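Protein yciO (Escherichia coli, PDB 1K7J) is of unknown function but is a SUA5-family (YrdC-like) protein that may bind double-stranded RNA. Local coordinates at residues Gly95-Phe99 with Val199-Phe205; Lys115-Ile119 with Asp186-Asp190. All blocks are in the same frame, centred on the assembly; numbering follows the deposited sequence.

Contact 1 (Gly95-Phe99 with Val199-Phe205)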
loop_
_atom_site.group_PDB
_atom_site.type_symbol
_atom_site.label_atom_id
_atom_site.label_comp_id
_atom_site.label_asym_id
_atom_site.label_seq_id
_atom_site.Cartn_x
_atom_site.Cartn_y
_atom_site.Cartn_z
ATOM N N GLY A 95 2.585 -8.718 -5.742
ATOM C CA GLY A 95 1.950 -7.794 -6.663
ATOM C C GLY A 95 0.519 -8.052 -7.090
ATOM O O GLY A 95 -0.034 -9.131 -6.863
ATOM N N ASN A 96 -0.075 -7.012 -7.672
ATOM C CA ASN A 96 -1.426 -7.028 -8.239
ATOM C C ASN A 96 -2.640 -7.234 -7.345
ATOM O O ASN A 96 -3.768 -7.077 -7.814
ATOM C CB ASN A 96 -1.491 -8.064 -9.367
ATOM C CG ASN A 96 -0.390 -7.883 -10.389
ATOM O OD1 ASN A 96 0.133 -6.781 -10.566
ATOM N ND2 ASN A 96 -0.041 -8.961 -11.078
ATOM N N TYR A 97 -2.424 -7.565 -6.077
ATOM C CA TYR A 97 -3.536 -7.832 -5.168
ATOM C C TYR A 97 -3.446 -7.186 -3.795
ATOM O O TYR A 97 -2.359 -6.934 -3.273
ATOM C CB TYR A 97 -3.652 -9.333 -4.898
ATOM C CG TYR A 97 -3.941 -10.210 -6.083
ATOM C CD1 TYR A 97 -5.241 -10.351 -6.569
ATOM C CD2 TYR A 97 -2.924 -10.952 -6.682
ATOM C CE1 TYR A 97 -5.525 -11.222 -7.616
ATOM C CE2 TYR A 97 -3.193 -11.821 -7.731
ATOM C CZ TYR A 97 -4.496 -11.955 -8.189
ATOM O OH TYR A 97 -4.771 -12.844 -9.196
ATOM N N THR A 98 -4.618 -6.951 -3.218
ATOM C CA THR A 98 -4.752 -6.452 -1.858
ATOM C C THR A 98 -5.705 -7.477 -1.252
ATOM O O THR A 98 -6.784 -7.728 -1.795
ATOM C CB THR A 98 -5.401 -5.067 -1.786
ATOM O OG1 THR A 98 -4.536 -4.106 -2.397
ATOM C CG2 THR A 98 -5.637 -4.671 -0.330
ATOM N N PHE A 99 -5.304 -8.086 -0.145
ATOM C CA PHE A 99 -6.134 -9.097 0.494
ATOM C C PHE A 99 -6.689 -8.578 1.808
ATOM O O PHE A 99 -5.931 -8.154 2.676
ATOM C CB PHE A 99 -5.306 -10.360 0.744
ATOM C CG PHE A 99 -4.717 -10.958 -0.506
ATOM C CD1 PHE A 99 -5.534 -11.577 -1.446
ATOM C CD2 PHE A 99 -3.343 -10.896 -0.744
ATOM C CE1 PHE A 99 -4.995 -12.129 -2.609
ATOM C CE2 PHE A 99 -2.794 -11.446 -1.904
ATOM C CZ PHE A 99 -3.626 -12.064 -2.838
ATOM N N VAL A 199 -5.673 -5.186 -11.497
ATOM C CA VAL A 199 -4.623 -5.869 -12.245
ATOM C C VAL A 199 -4.635 -7.387 -12.082
ATOM O O VAL A 199 -4.523 -8.119 -13.065
ATOM C CB VAL A 199 -3.217 -5.346 -11.848
ATOM C CG1 VAL A 199 -2.139 -6.049 -12.682
ATOM C CG2 VAL A 199 -3.144 -3.843 -12.060
ATOM N N GLY A 200 -4.770 -7.856 -10.845
ATOM C CA GLY A 200 -4.769 -9.287 -10.594
ATOM C C GLY A 200 -5.971 -10.058 -11.110
ATOM O O GLY A 200 -7.104 -9.590 -11.033
ATOM N N ASP A 201 -5.715 -11.253 -11.634
ATOM C CA ASP A 201 -6.768 -12.120 -12.163
ATOM C C ASP A 201 -7.695 -12.534 -11.016
ATOM O O ASP A 201 -7.230 -12.969 -9.964
ATOM C CB ASP A 201 -6.121 -13.356 -12.800
ATOM C CG ASP A 201 -7.118 -14.260 -13.511
ATOM O OD1 ASP A 201 -8.324 -13.946 -13.558
ATOM O OD2 ASP A 201 -6.674 -15.305 -14.032
ATOM N N VAL A 202 -9.003 -12.399 -11.211
ATOM C CA VAL A 202 -9.950 -12.772 -10.162
ATOM C C VAL A 202 -10.276 -14.265 -10.153
ATOM O O VAL A 202 -10.706 -14.811 -9.136
ATOM C CB VAL A 202 -11.285 -11.993 -10.296
ATOM C CG1 VAL A 202 -11.030 -10.497 -10.187
ATOM C CG2 VAL A 202 -11.960 -12.322 -11.622
ATOM N N LYS A 203 -10.047 -14.924 -11.282
ATOM C CA LYS A 203 -10.367 -16.340 -11.420
ATOM C C LYS A 203 -9.887 -17.306 -10.343
ATOM O O LYS A 203 -10.633 -18.201 -9.940
ATOM C CB LYS A 203 -9.916 -16.834 -12.796
ATOM C CG LYS A 203 -10.690 -16.185 -13.927
ATOM C CD LYS A 203 -10.240 -16.696 -15.281
ATOM C CE LYS A 203 -11.010 -16.019 -16.393
ATOM N NZ LYS A 203 -12.472 -16.284 -16.307
ATOM N N PRO A 204 -8.643 -17.153 -9.860
ATOM C CA PRO A 204 -8.158 -18.074 -8.824
ATOM C C PRO A 204 -8.972 -18.025 -7.532
ATOM O O PRO A 204 -8.887 -18.928 -6.696
ATOM C CB PRO A 204 -6.714 -17.620 -8.605
ATOM C CG PRO A 204 -6.338 -17.013 -9.933
ATOM C CD PRO A 204 -7.573 -16.236 -10.290
ATOM N N PHE A 205 -9.765 -16.972 -7.380
ATOM C CA PHE A 205 -10.574 -16.775 -6.183
ATOM C C PHE A 205 -12.050 -16.963 -6.479
ATOM O O PHE A 205 -12.879 -16.930 -5.568
ATOM C CB PHE A 205 -10.346 -15.357 -5.657
ATOM C CG PHE A 205 -8.902 -15.010 -5.487
ATOM C CD1 PHE A 205 -8.248 -15.278 -4.289
ATOM C CD2 PHE A 205 -8.176 -14.467 -6.544
ATOM C CE1 PHE A 205 -6.890 -15.015 -4.142
ATOM C CE2 PHE A 205 -6.813 -14.200 -6.409
ATOM C CZ PHE A 205 -6.169 -14.475 -5.206
#
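The ring of Tyr97 lies between two parts of the C-terminal segment 199-205. Gly200 CA sits over one face as a CH-pi contact, 3.9 Å from the centroid of the Tyr97 ring, and Phe205 brings its edge toward the opposite face in an offset edge-to-face pair, the planes at 64°. At the phenol edge, near the ring plane, is the backbone carbonyl of Asp201: Tyr97 OH donates to Asp201 O over 2.6 Å, in the carbonyl plane and on a lone pair. With CG anti to the carbonyl carbon (chi1 -62°), the Tyr97 ring leaves the strand and reaches across to that carbonyl. A CB at Gly200 would clash with Tyr97 CE1, so glycine lets the backbone lie directly on the ring. Phe205 also meets Phe99, Phe205 CZ lying 3.7 Å from Phe99 CE1 at the edge of the Phe99 ring, which completes a three-ring aromatic cluster. Further along, Gly200 N makes a weak hydrogen bond to Asn96 O. The end of the chain is shaped by an Asx turn, Lys203 N donating to Asp201 OD1, and the 3-10 segment 203-205 then presents Phe205 to the cluster. Strand 97-102 supplies Tyr97 and Phe99; strand 183-186, its neighbour in the sheet, touches Tyr97 through Thr183 and Phe205 through Ile185, while helix 83-90 packs Leu88 on Phe205 and Met89 on Phe99.

Contact 2 (Lys115-Ile119 with Asp186-Asp190)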
loop_
_atom_site.group_PDB
_atom_site.type_symbol
_atom_site.label_atom_id
_atom_site.label_comp_id
_atom_site.label_asym_id
_atom_site.label_seq_id
_atom_site.Cartn_x
_atom_site.Cartn_y
_atom_site.Cartn_z
ATOM N N LYS A 115 -15.806 -1.978 12.563
ATOM C CA LYS A 115 -16.687 -3.104 12.839
ATOM C C LYS A 115 -16.109 -4.495 12.588
ATOM O O LYS A 115 -16.244 -5.388 13.425
ATOM C CB LYS A 115 -17.980 -2.938 12.034
ATOM C CG LYS A 115 -19.074 -3.927 12.395
ATOM C CD LYS A 115 -20.338 -3.665 11.587
ATOM C CE LYS A 115 -21.453 -4.613 11.995
ATOM N NZ LYS A 115 -21.033 -6.038 11.864
ATOM N N ARG A 116 -15.460 -4.674 11.444
ATOM C CA ARG A 116 -14.909 -5.972 11.078
ATOM C C ARG A 116 -13.480 -6.256 11.561
ATOM O O ARG A 116 -13.027 -7.403 11.520
ATOM C CB ARG A 116 -14.994 -6.133 9.558
ATOM C CG ARG A 116 -16.396 -5.877 8.993
ATOM C CD ARG A 116 -16.539 -6.540 7.642
ATOM N NE ARG A 116 -16.236 -7.961 7.764
ATOM C CZ ARG A 116 -15.535 -8.661 6.880
ATOM N NH1 ARG A 116 -15.058 -8.076 5.784
ATOM N NH2 ARG A 116 -15.289 -9.944 7.111
ATOM N N LYS A 117 -12.783 -5.219 12.020
ATOM C CA LYS A 117 -11.410 -5.339 12.519
ATOM C C LYS A 117 -10.459 -5.847 11.437
ATOM O O LYS A 117 -9.462 -6.522 11.719
ATOM C CB LYS A 117 -11.360 -6.277 13.729
ATOM C CG LYS A 117 -12.385 -5.959 14.814
ATOM C CD LYS A 117 -12.251 -4.533 15.314
ATOM C CE LYS A 117 -13.332 -4.208 16.335
ATOM N NZ LYS A 117 -13.287 -2.778 16.749
ATOM N N THR A 118 -10.769 -5.501 10.195
ATOM C CA THR A 118 -9.967 -5.924 9.060
ATOM C C THR A 118 -9.045 -4.829 8.546
ATOM O O THR A 118 -9.131 -3.669 8.953
ATOM C CB THR A 118 -10.865 -6.349 7.895
ATOM O OG1 THR A 118 -11.785 -5.290 7.602
ATOM C CG2 THR A 118 -11.629 -7.615 8.245
ATOM N N ILE A 119 -8.158 -5.222 7.640
ATOM C CA ILE A 119 -7.221 -4.305 7.013
ATOM C C ILE A 119 -6.697 -4.999 5.759
ATOM O O ILE A 119 -6.617 -6.229 5.712
ATOM C CB ILE A 119 -6.060 -3.935 7.979
ATOM C CG1 ILE A 119 -5.153 -2.888 7.327
ATOM C CG2 ILE A 119 -5.285 -5.181 8.382
ATOM C CD1 ILE A 119 -4.253 -2.161 8.318
ATOM N N ASP A 186 -11.474 -10.127 -0.523
ATOM C CA ASP A 186 -11.723 -10.258 0.908
ATOM C C ASP A 186 -11.626 -11.760 1.158
ATOM O O ASP A 186 -12.371 -12.539 0.561
ATOM C CB ASP A 186 -13.123 -9.757 1.264
ATOM C CG ASP A 186 -13.396 -9.805 2.761
ATOM O OD1 ASP A 186 -12.998 -10.796 3.411
ATOM O OD2 ASP A 186 -14.019 -8.858 3.287
ATOM N N LEU A 187 -10.702 -12.166 2.022
ATOM C CA LEU A 187 -10.498 -13.582 2.310
ATOM C C LEU A 187 -11.072 -14.046 3.643
ATOM O O LEU A 187 -10.883 -15.200 4.030
ATOM C CB LEU A 187 -9.002 -13.912 2.263
ATOM C CG LEU A 187 -8.296 -13.760 0.913
ATOM C CD1 LEU A 187 -6.802 -14.026 1.078
ATOM C CD2 LEU A 187 -8.904 -14.730 -0.095
ATOM N N THR A 188 -11.774 -13.165 4.344
ATOM C CA THR A 188 -12.343 -13.544 5.634
ATOM C C THR A 188 -13.491 -14.539 5.460
ATOM O O THR A 188 -14.075 -14.651 4.379
ATOM C CB THR A 188 -12.835 -12.308 6.421
ATOM O OG1 THR A 188 -13.878 -11.649 5.695
ATOM C CG2 THR A 188 -11.680 -11.331 6.652
ATOM N N ASP A 189 -13.795 -15.266 6.533
ATOM C CA ASP A 189 -14.857 -16.271 6.531
ATOM C C ASP A 189 -14.613 -17.356 5.482
ATOM O O ASP A 189 -15.546 -18.046 5.064
ATOM C CB ASP A 189 -16.217 -15.607 6.288
ATOM C CG ASP A 189 -16.588 -14.629 7.384
ATOM O OD1 ASP A 189 -16.542 -15.022 8.569
ATOM O OD2 ASP A 189 -16.931 -13.470 7.064
ATOM N N ASP A 190 -13.355 -17.504 5.071
ATOM C CA ASP A 190 -12.953 -18.490 4.068
ATOM C C ASP A 190 -13.834 -18.459 2.837
ATOM O O ASP A 190 -14.022 -19.474 2.157
ATOM C CB ASP A 190 -12.951 -19.900 4.663
ATOM C CG ASP A 190 -11.819 -20.105 5.642
ATOM O OD1 ASP A 190 -10.935 -19.225 5.709
ATOM O OD2 ASP A 190 -11.806 -21.142 6.337
#
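Arg116 reaches over to Asp186, at the end of strand 183-186, and to Thr188 in the loop that follows, meeting both along the edge of its guanidinium group. This surface contact ties the start of strand 118-122 to the loop leading to strand 193-196. From CB the chain sets out with CG anti to the carbonyl carbon (chi1 -52°), runs on extended, then bends at chi3 (56°) to bring the flat group round above Thr118, whose CG2 lies over the centre of one face. NH1 of Arg116 donates to Asp186 OD2 over 2.8 Å, on the syn lone pair, the guanidinium and carboxylate planes nearly coplanar. NH2 of Arg116 meets Thr188 OG1 at 2.6 Å, nearly straight at 165° and within the guanidinium plane. The same nitrogen has a long salt bridge to Asp189 OD2. Behind this edge, Asp186 OD1 takes two donors: Thr188 N, which closes an Asx turn, and Thr188 OG1, 2.6 Å from Asp186 OD1. The Thr188 hydroxyl thus donates to Asp186 while accepting from Arg116, and the two bonds restrict its rotation. With an alanine here instead of Asp186, NH1 would probably lose its counter-charge, and Thr188 the acceptor shared by its N-H and hydroxyl, leaving the turn freer to shift. One cation with a close carboxylate, Asp186, and a more distant one, Asp189, forms a salt-bridge network, which the hydrogen bonds make directional.

Contact 1 is partly buried and contact 2 lies at the surface, their centres about 16 Å apart, yet both involve the same part of the mixed sheet, where strands 97-102 and 118-122 are antiparallel neighbours. Contact 1 brings the C-terminal end of the chain to strand 97-102 chiefly through aromatic rings; contact 2 joins the start of strand 118-122 to the end of strand 183-186 and the loop after it through charged and hydroxyl groups. Leu187 bridges them: Leu187 CD1 lies 3.7 Å from Phe99 CD1, so the loop carrying the polar residues also dips one apolar side chain toward the aromatic cluster. Along the chain, contact 2 is nested within the loop that contact 1 closes.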